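Local atomic coordinates of S locus protein 11 (Brassica campestris, PDB entry 6KYW), a protein that probably acts as the secreted pollen signal of self-incompatibility, a small cysteine-rich ligand recognised by an S-locus receptor of the stigma. Residues R1-F6 against T22-G27; G10-L15 against N37-D42; T14-K19 against C29-S34. All coordinates share one frame; numbering follows the deposited sequence.

Contact 1: R1-F6 against T22-G27; sequences RCTRGF and TLYPRG
In this defensin-like fold, C2 and R4 of the N-terminal arm that runs into strand 5-9 enclose the ring of Y24, which stands on the loop between helix 14-20 and strand 29-33. The phenol oxygen reaches the backbone of the arm, where the amide N of R4 donates to Y24 OH at 3.0 Å in a nearly straight bond (170°). The side chain of R4 then runs out over one face of the ring: its CD makes a CH-pi contact 4.1 Å from the ring centroid, and the guanidinium lies nearly flat over the CE1 side, its plane 13° from that of the ring. Because the R4 chain is extended from CG to NE, NH1 travels far enough to donate to L23 O at 2.7 Å, a bond lying in both the guanidinium and the carbonyl plane. On the opposite face, the sulfur of C2 stands 5.0 Å from the Y24 centroid as a distant sulfur-aromatic contact, while C2 CB touches Y24 CE2 at 3.5 Å. L23 divides its methyls, CD1 resting on G5 CA at 3.5 Å and CD2 meeting the edge of the F6 ring, 4.1 Å from CE2. A leucine in place of Y24 has no hydroxyl and no flat face, which would probably leave the R4 amide without its acceptor and the guanidinium freer to turn. The C2-C46 disulfide ties the arm to the C-terminus. L23 and Y24 both touch C43 of strand 38-43, whereas F6 pairs by its backbone with C41 and turns its ring to E16 and K19 of helix 14-20.

Contact 2: G10-L15 against N37-D42; sequences GKCTTL and NTHSCD
The imidazole of H39 has the carbonyl oxygen of K11 and the CA of C12 over one face, both displaced toward the rim, and the carbonyl oxygen of G10 at its edge. That edge contact is a hydrogen bond: H39 ND1 donates to G10 O at 2.8 Å with an angle of 157°. The acceptor sits in the plane of the ring, yet the donor stands well above the plane of the G10 carbonyl, so the imidazole meets this peptide from above. CG of H39 is held between its own backbone N and carbonyl carbon (chi1 66°), which turns the ring from strand 38-43 toward the 10-12 loop. The sulfur of C12 lies oblique to the ring and touches H39 CB at 3.6 Å; it is disulfide-bonded to C31.

A second bond fixes G10 from its other polar atom, G10 N donating to N37 O at 2.8 Å, almost straight at 173°. The N37 side chain leans over the glycine, with OD1 3.6 Å from G10 CA, but its amide makes its hydrogen bonds to the chain of another protein. At the backbone angles of G10, any CB would be jammed against the carbonyl oxygen of the preceding residue.

H39 NE2 is hydrogen-bonded to E16 OE2, a carboxylate oxygen that also forms a salt bridge with K8. Each imidazole nitrogen thus faces an oxygen, an arrangement that suits a doubly protonated, positively charged ring, and the E16 carboxylate would be expected to favour that state, though its salt bridge with K8 may temper the effect.

Contact 3: T14-K19 against C29-S34; sequences TLEEEK and CTCSDS
Helix 14-19 crosses strand 29-33 at 136° between their N-to-C directions, with the axes 6.9 Å apart at closest approach and E17 and C31 facing each other at a CA-CA distance of 5.4 Å. The carboxylate of E17 carries most of the contact. Its CG is anti to the backbone N (chi1 174°), and a bend at chi2 swings the acid group off the helix and across to the strand. There each oxygen accepts a hydrogen bond: T30 OG1 gives its proton to E17 OE1 at 2.6 Å, on the syn lone pair, and the backbone N of C31 donates to E17 OE2 at 2.9 Å, also from the syn side but tilted out of the carboxylate plane. One bond goes to a side chain and the other to the main chain of the next residue, so the group is held at both oxygens and its rotation is fixed.

Helix and strand here are consecutive elements of the beta-alpha-beta-beta order found in defensin-like proteins, in which a short helix packs against a disulfide-braced antiparallel sheet. Two cysteines of the strand supply part of the bracing, C31 bonded to C12 just ahead of the helix and C29 to C43 of strand 38-43.

Beside the E17 site, C31 directs its side chain at the helix, and its SG lies 4.0 Å from E16 CG. The chain of E16 likewise bends at chi2, but its carboxylate is engaged elsewhere, by K8 of strand 5-9. T13 OG1 caps the helix by accepting from the backbone N of E16.

In the fold
Contacts 2 and 3 lie side by side, their centres 5 Å apart, sharing T14 and L15 and joined by the C12-C31 disulfide; contact 1 sits toward the other end of the molecule, about 15 Å from contact 2 and 12 Å from contact 3, centre to centre. All three reach the one antiparallel sheet, ordered 5-9, 38-43, 29-33, with helix 14-20 packed against it. Along the chain the segments of contact 1 alternate with those of the other two, so the chain is interlaced. L23 packs on the C41 carbonyl and the Y24 ring on the C29 sulfur. With the four disulfides, these contacts hold together the 46-residue C-terminal portion of the longer secreted protein, probably its mature signalling form.

Contact 1: R1-F6 against T22-G27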
loop_
_atom_site.group_PDB
_atom_site.type_symbol
_atom_site.label_atom_id
_atom_site.label_comp_id
_atom_site.label_asym_id
_atom_site.label_seq_id
_atom_site.Cartn_x
_atom_site.Cartn_y
_atom_site.Cartn_z
ATOM N N ARG C 1 18.963 -11.822 -16.948
ATOM C CA ARG C 1 18.670 -10.636 -16.141
ATOM C C ARG C 1 18.570 -9.376 -17.017
ATOM O O ARG C 1 19.574 -8.730 -17.347
ATOM C CB ARG C 1 19.726 -10.468 -15.042
ATOM C CG ARG C 1 19.592 -9.209 -14.157
ATOM C CD ARG C 1 18.143 -8.699 -13.984
ATOM N NE ARG C 1 17.363 -9.354 -12.935
ATOM C CZ ARG C 1 16.086 -9.064 -12.672
ATOM N NH1 ARG C 1 15.469 -8.125 -13.388
ATOM N NH2 ARG C 1 15.420 -9.701 -11.703
ATOM N N CYS C 2 17.328 -9.051 -17.374
ATOM C CA CYS C 2 16.960 -7.839 -18.094
ATOM C C CYS C 2 16.437 -6.842 -17.079
ATOM O O CYS C 2 15.443 -7.113 -16.396
ATOM C CB CYS C 2 15.863 -8.121 -19.123
ATOM S SG CYS C 2 16.078 -9.674 -20.018
ATOM N N THR C 3 17.062 -5.679 -17.011
ATOM C CA THR C 3 16.793 -4.799 -15.891
ATOM C C THR C 3 15.915 -3.623 -16.248
ATOM O O THR C 3 15.481 -2.913 -15.342
ATOM C CB THR C 3 18.101 -4.279 -15.295
ATOM O OG1 THR C 3 18.923 -3.731 -16.332
ATOM C CG2 THR C 3 18.828 -5.396 -14.605
ATOM N N ARG C 4 15.656 -3.393 -17.527
ATOM C CA ARG C 4 14.809 -2.283 -17.922
ATOM C C ARG C 4 13.397 -2.494 -17.409
ATOM O O ARG C 4 12.872 -3.611 -17.423
ATOM C CB ARG C 4 14.795 -2.145 -19.440
ATOM C CG ARG C 4 16.160 -1.884 -20.031
ATOM C CD ARG C 4 16.046 -1.255 -21.397
ATOM N NE ARG C 4 17.342 -1.227 -22.065
ATOM C CZ ARG C 4 17.524 -1.525 -23.347
ATOM N NH1 ARG C 4 16.488 -1.881 -24.107
ATOM N NH2 ARG C 4 18.740 -1.469 -23.872
ATOM N N GLY C 5 12.796 -1.407 -16.947
ATOM C CA GLY C 5 11.421 -1.424 -16.497
ATOM C C GLY C 5 11.080 -0.122 -15.809
ATOM O O GLY C 5 11.938 0.739 -15.595
ATOM N N PHE C 6 9.806 0.009 -15.458
ATOM C CA PHE C 6 9.354 1.181 -14.722
ATOM C C PHE C 6 8.147 0.793 -13.885
ATOM O O PHE C 6 7.579 -0.291 -14.042
ATOM C CB PHE C 6 9.006 2.326 -15.669
ATOM C CG PHE C 6 8.016 1.945 -16.726
ATOM C CD1 PHE C 6 6.651 2.015 -16.478
ATOM C CD2 PHE C 6 8.443 1.484 -17.962
ATOM C CE1 PHE C 6 5.728 1.654 -17.460
ATOM C CE2 PHE C 6 7.530 1.129 -18.944
ATOM C CZ PHE C 6 6.165 1.220 -18.696
ATOM N N THR C 22 7.809 -2.164 -25.342
ATOM C CA THR C 22 8.799 -1.231 -25.876
ATOM C C THR C 22 10.140 -1.285 -25.151
ATOM O O THR C 22 11.076 -0.592 -25.559
ATOM C CB THR C 22 8.280 0.218 -25.807
ATOM O OG1 THR C 22 9.080 1.039 -26.662
ATOM C CG2 THR C 22 8.406 0.799 -24.379
ATOM N N LEU C 23 10.260 -2.038 -24.063
ATOM C CA LEU C 23 11.468 -1.912 -23.261
ATOM C C LEU C 23 12.685 -2.476 -23.987
ATOM O O LEU C 23 13.767 -1.876 -23.954
ATOM C CB LEU C 23 11.279 -2.606 -21.915
ATOM C CG LEU C 23 10.414 -1.895 -20.883
ATOM C CD1 LEU C 23 10.376 -2.747 -19.599
ATOM C CD2 LEU C 23 10.901 -0.450 -20.627
ATOM N N TYR C 24 12.531 -3.634 -24.627
ATOM C CA TYR C 24 13.536 -4.323 -25.420
ATOM C C TYR C 24 12.927 -4.670 -26.769
ATOM O O TYR C 24 11.709 -4.821 -26.885
ATOM C CB TYR C 24 14.020 -5.616 -24.737
ATOM C CG TYR C 24 14.779 -5.429 -23.433
ATOM C CD1 TYR C 24 16.143 -5.160 -23.430
ATOM C CD2 TYR C 24 14.132 -5.538 -22.208
ATOM C CE1 TYR C 24 16.837 -4.987 -22.259
ATOM C CE2 TYR C 24 14.818 -5.370 -21.015
ATOM C CZ TYR C 24 16.176 -5.097 -21.044
ATOM O OH TYR C 24 16.876 -4.932 -19.859
ATOM N N PRO C 25 13.740 -4.773 -27.816
ATOM C CA PRO C 25 13.186 -5.156 -29.126
ATOM C C PRO C 25 13.013 -6.651 -29.294
ATOM O O PRO C 25 12.303 -7.072 -30.219
ATOM C CB PRO C 25 14.209 -4.592 -30.116
ATOM C CG PRO C 25 15.481 -4.517 -29.335
ATOM C CD PRO C 25 15.123 -4.274 -27.903
ATOM N N ARG C 26 13.631 -7.454 -28.432
ATOM C CA ARG C 26 13.401 -8.886 -28.311
ATOM C C ARG C 26 12.936 -9.189 -26.890
ATOM O O ARG C 26 13.101 -8.374 -25.976
ATOM C CB ARG C 26 14.682 -9.695 -28.603
ATOM C CG ARG C 26 15.631 -9.026 -29.581
ATOM C CD ARG C 26 16.793 -9.913 -30.028
ATOM N NE ARG C 26 17.823 -10.119 -28.999
ATOM C CZ ARG C 26 18.859 -9.305 -28.783
ATOM N NH1 ARG C 26 19.003 -8.193 -29.497
ATOM N NH2 ARG C 26 19.741 -9.594 -27.833
ATOM N N GLY C 27 12.365 -10.378 -26.702
ATOM C CA GLY C 27 12.111 -10.912 -25.375
ATOM C C GLY C 27 10.678 -10.730 -24.911
ATOM O O GLY C 27 9.836 -10.095 -25.561
#

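Contact 2: G10-L15 against N37-D42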
loop_
_atom_site.group_PDB
_atom_site.type_symbol
_atom_site.label_atom_id
_atom_site.label_comp_id
_atom_site.label_asym_id
_atom_site.label_seq_id
_atom_site.Cartn_x
_atom_site.Cartn_y
_atom_site.Cartn_z
ATOM N N GLY C 10 -1.550 2.977 -10.216
ATOM C CA GLY C 10 -2.729 2.444 -10.843
ATOM C C GLY C 10 -2.552 1.009 -11.253
ATOM O O GLY C 10 -1.531 0.362 -10.994
ATOM N N LYS C 11 -3.586 0.503 -11.909
ATOM C CA LYS C 11 -3.620 -0.895 -12.313
ATOM C C LYS C 11 -3.109 -1.089 -13.739
ATOM O O LYS C 11 -3.122 -0.171 -14.569
ATOM C CB LYS C 11 -5.039 -1.441 -12.177
ATOM C CG LYS C 11 -5.264 -2.089 -10.826
ATOM C CD LYS C 11 -6.710 -2.262 -10.544
ATOM C CE LYS C 11 -6.981 -3.707 -10.194
ATOM N NZ LYS C 11 -6.444 -4.634 -11.225
ATOM N N CYS C 12 -2.637 -2.304 -14.006
ATOM C CA CYS C 12 -2.277 -2.693 -15.368
ATOM C C CYS C 12 -3.471 -2.576 -16.305
ATOM O O CYS C 12 -4.590 -2.962 -15.962
ATOM C CB CYS C 12 -1.764 -4.133 -15.396
ATOM S SG CYS C 12 -0.007 -4.324 -14.955
ATOM N N THR C 13 -3.222 -2.057 -17.504
ATOM C CA THR C 13 -4.198 -2.014 -18.584
ATOM C C THR C 13 -3.632 -2.725 -19.810
ATOM O O THR C 13 -2.438 -3.026 -19.878
ATOM C CB THR C 13 -4.573 -0.569 -18.924
ATOM O OG1 THR C 13 -3.525 0.045 -19.684
ATOM C CG2 THR C 13 -4.787 0.218 -17.657
ATOM N N THR C 14 -4.494 -3.007 -20.798
ATOM C CA THR C 14 -3.977 -3.643 -22.009
ATOM C C THR C 14 -3.071 -2.696 -22.782
ATOM O O THR C 14 -2.092 -3.144 -23.390
ATOM C CB THR C 14 -5.112 -4.157 -22.917
ATOM O OG1 THR C 14 -6.083 -3.127 -23.116
ATOM C CG2 THR C 14 -5.793 -5.428 -22.323
ATOM N N LEU C 15 -3.356 -1.390 -22.764
ATOM C CA LEU C 15 -2.454 -0.458 -23.435
ATOM C C LEU C 15 -1.112 -0.375 -22.737
ATOM O O LEU C 15 -0.085 -0.173 -23.395
ATOM C CB LEU C 15 -3.056 0.942 -23.534
ATOM C CG LEU C 15 -4.396 1.090 -24.241
ATOM C CD1 LEU C 15 -4.829 2.558 -24.258
ATOM C CD2 LEU C 15 -4.307 0.510 -25.652
ATOM N N ASN C 37 -1.369 0.056 -4.874
ATOM C CA ASN C 37 -1.932 0.577 -6.117
ATOM C C ASN C 37 -0.841 1.053 -7.091
ATOM O O ASN C 37 -0.914 2.146 -7.656
ATOM C CB ASN C 37 -2.938 1.696 -5.839
ATOM C CG ASN C 37 -3.800 2.026 -7.068
ATOM O OD1 ASN C 37 -4.231 1.137 -7.809
ATOM N ND2 ASN C 37 -4.036 3.308 -7.289
ATOM N N THR C 38 0.166 0.206 -7.313
ATOM C CA THR C 38 1.139 0.429 -8.388
ATOM C C THR C 38 1.197 -0.803 -9.285
ATOM O O THR C 38 0.834 -1.909 -8.876
ATOM C CB THR C 38 2.567 0.750 -7.876
ATOM O OG1 THR C 38 3.151 -0.411 -7.258
ATOM C CG2 THR C 38 2.563 1.909 -6.905
ATOM N N HIS C 39 1.659 -0.590 -10.523
ATOM C CA HIS C 39 2.004 -1.680 -11.433
ATOM C C HIS C 39 3.383 -1.416 -12.044
ATOM O O HIS C 39 3.898 -0.289 -12.012
ATOM C CB HIS C 39 0.948 -1.844 -12.535
ATOM C CG HIS C 39 0.868 -0.684 -13.479
ATOM N ND1 HIS C 39 0.187 0.476 -13.180
ATOM C CD2 HIS C 39 1.381 -0.508 -14.719
ATOM C CE1 HIS C 39 0.293 1.321 -14.191
ATOM N NE2 HIS C 39 1.006 0.744 -15.140
ATOM N N SER C 40 3.990 -2.469 -12.602
ATOM C CA SER C 40 5.298 -2.348 -13.238
ATOM C C SER C 40 5.350 -3.062 -14.586
ATOM O O SER C 40 4.676 -4.073 -14.811
ATOM C CB SER C 40 6.416 -2.898 -12.337
ATOM O OG SER C 40 6.244 -4.284 -12.076
ATOM N N CYS C 41 6.180 -2.520 -15.477
ATOM C CA CYS C 41 6.571 -3.169 -16.729
ATOM C C CYS C 41 7.961 -3.782 -16.565
ATOM O O CYS C 41 8.928 -3.068 -16.288
ATOM C CB CYS C 41 6.568 -2.158 -17.874
ATOM S SG CYS C 41 4.937 -1.890 -18.634
ATOM N N ASP C 42 8.063 -5.097 -16.707
ATOM C CA ASP C 42 9.352 -5.768 -16.580
ATOM C C ASP C 42 9.469 -6.838 -17.660
ATOM O O ASP C 42 8.477 -7.266 -18.255
ATOM C CB ASP C 42 9.544 -6.415 -15.202
ATOM C CG ASP C 42 9.174 -5.481 -14.068
ATOM O OD1 ASP C 42 10.080 -4.829 -13.500
ATOM O OD2 ASP C 42 7.967 -5.388 -13.750
#

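Contact 3: T14-K19 against C29-S34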
loop_
_atom_site.group_PDB
_atom_site.type_symbol
_atom_site.label_atom_id
_atom_site.label_comp_id
_atom_site.label_asym_id
_atom_site.label_seq_id
_atom_site.Cartn_x
_atom_site.Cartn_y
_atom_site.Cartn_z
ATOM N N THR C 14 -4.494 -3.007 -20.798
ATOM C CA THR C 14 -3.977 -3.643 -22.009
ATOM C C THR C 14 -3.071 -2.696 -22.782
ATOM O O THR C 14 -2.092 -3.144 -23.390
ATOM C CB THR C 14 -5.112 -4.157 -22.917
ATOM O OG1 THR C 14 -6.083 -3.127 -23.116
ATOM C CG2 THR C 14 -5.793 -5.428 -22.323
ATOM N N LEU C 15 -3.356 -1.390 -22.764
ATOM C CA LEU C 15 -2.454 -0.458 -23.435
ATOM C C LEU C 15 -1.112 -0.375 -22.737
ATOM O O LEU C 15 -0.085 -0.173 -23.395
ATOM C CB LEU C 15 -3.056 0.942 -23.534
ATOM C CG LEU C 15 -4.396 1.090 -24.241
ATOM C CD1 LEU C 15 -4.829 2.558 -24.258
ATOM C CD2 LEU C 15 -4.307 0.510 -25.652
ATOM N N GLU C 16 -1.101 -0.496 -21.412
ATOM C CA GLU C 16 0.162 -0.534 -20.697
ATOM C C GLU C 16 0.917 -1.825 -20.992
ATOM O O GLU C 16 2.150 -1.819 -21.054
ATOM C CB GLU C 16 -0.100 -0.362 -19.203
ATOM C CG GLU C 16 1.114 -0.008 -18.369
ATOM C CD GLU C 16 1.450 1.478 -18.367
ATOM O OE1 GLU C 16 0.786 2.283 -19.064
ATOM O OE2 GLU C 16 2.401 1.836 -17.651
ATOM N N GLU C 17 0.194 -2.926 -21.206
ATOM C CA GLU C 17 0.837 -4.178 -21.589
ATOM C C GLU C 17 1.543 -4.049 -22.934
ATOM O O GLU C 17 2.606 -4.645 -23.145
ATOM C CB GLU C 17 -0.190 -5.306 -21.635
ATOM C CG GLU C 17 0.356 -6.619 -22.169
ATOM C CD GLU C 17 1.031 -7.435 -21.084
ATOM O OE1 GLU C 17 1.429 -8.595 -21.338
ATOM O OE2 GLU C 17 1.149 -6.914 -19.961
ATOM N N GLU C 18 0.969 -3.277 -23.858
ATOM C CA GLU C 18 1.666 -3.007 -25.110
ATOM C C GLU C 18 2.867 -2.100 -24.876
ATOM O O GLU C 18 3.920 -2.269 -25.499
ATOM C CB GLU C 18 0.697 -2.401 -26.128
ATOM C CG GLU C 18 -0.248 -3.435 -26.749
ATOM C CD GLU C 18 0.360 -4.854 -26.801
ATOM O OE1 GLU C 18 0.122 -5.651 -25.857
ATOM O OE2 GLU C 18 1.063 -5.182 -27.790
ATOM N N LYS C 19 2.739 -1.158 -23.953
ATOM C CA LYS C 19 3.861 -0.296 -23.620
ATOM C C LYS C 19 5.015 -1.082 -22.986
ATOM O O LYS C 19 6.176 -0.715 -23.180
ATOM C CB LYS C 19 3.367 0.832 -22.705
ATOM C CG LYS C 19 4.446 1.760 -22.169
ATOM C CD LYS C 19 4.461 3.106 -22.886
ATOM C CE LYS C 19 5.632 3.983 -22.409
ATOM N NZ LYS C 19 6.971 3.498 -22.885
ATOM N N CYS C 29 8.159 -9.274 -22.322
ATOM C CA CYS C 29 7.929 -8.127 -21.452
ATOM C C CYS C 29 6.444 -8.034 -21.115
ATOM O O CYS C 29 5.598 -8.044 -22.016
ATOM C CB CYS C 29 8.397 -6.833 -22.132
ATOM S SG CYS C 29 10.166 -6.749 -22.503
ATOM N N THR C 30 6.119 -7.939 -19.825
ATOM C CA THR C 30 4.719 -7.858 -19.424
ATOM C C THR C 30 4.527 -6.920 -18.233
ATOM O O THR C 30 5.475 -6.415 -17.625
ATOM C CB THR C 30 4.136 -9.245 -19.099
ATOM O OG1 THR C 30 2.697 -9.199 -19.208
ATOM C CG2 THR C 30 4.520 -9.686 -17.687
ATOM N N CYS C 31 3.255 -6.705 -17.920
ATOM C CA CYS C 31 2.783 -5.810 -16.879
ATOM C C CYS C 31 2.396 -6.643 -15.657
ATOM O O CYS C 31 1.743 -7.679 -15.798
ATOM C CB CYS C 31 1.591 -5.020 -17.425
ATOM S SG CYS C 31 1.097 -3.554 -16.529
ATOM N N SER C 32 2.838 -6.219 -14.473
ATOM C CA SER C 32 2.521 -6.905 -13.220
ATOM C C SER C 32 1.860 -5.920 -12.262
ATOM O O SER C 32 2.473 -4.911 -11.897
ATOM C CB SER C 32 3.780 -7.483 -12.567
ATOM O OG SER C 32 4.412 -8.428 -13.393
ATOM N N ASP C 33 0.620 -6.209 -11.856
ATOM C CA ASP C 33 -0.036 -5.436 -10.805
ATOM C C ASP C 33 0.670 -5.694 -9.477
ATOM O O ASP C 33 1.136 -6.801 -9.210
ATOM C CB ASP C 33 -1.524 -5.829 -10.672
ATOM C CG ASP C 33 -2.426 -5.167 -11.717
ATOM O OD1 ASP C 33 -2.307 -3.946 -11.990
ATOM O OD2 ASP C 33 -3.275 -5.893 -12.265
ATOM N N SER C 34 0.703 -4.680 -8.617
ATOM C CA SER C 34 1.531 -4.751 -7.419
ATOM C C SER C 34 0.790 -4.115 -6.244
ATOM O O SER C 34 -0.357 -3.692 -6.363
ATOM C CB SER C 34 2.888 -4.079 -7.673
ATOM O OG SER C 34 3.716 -4.194 -6.522
#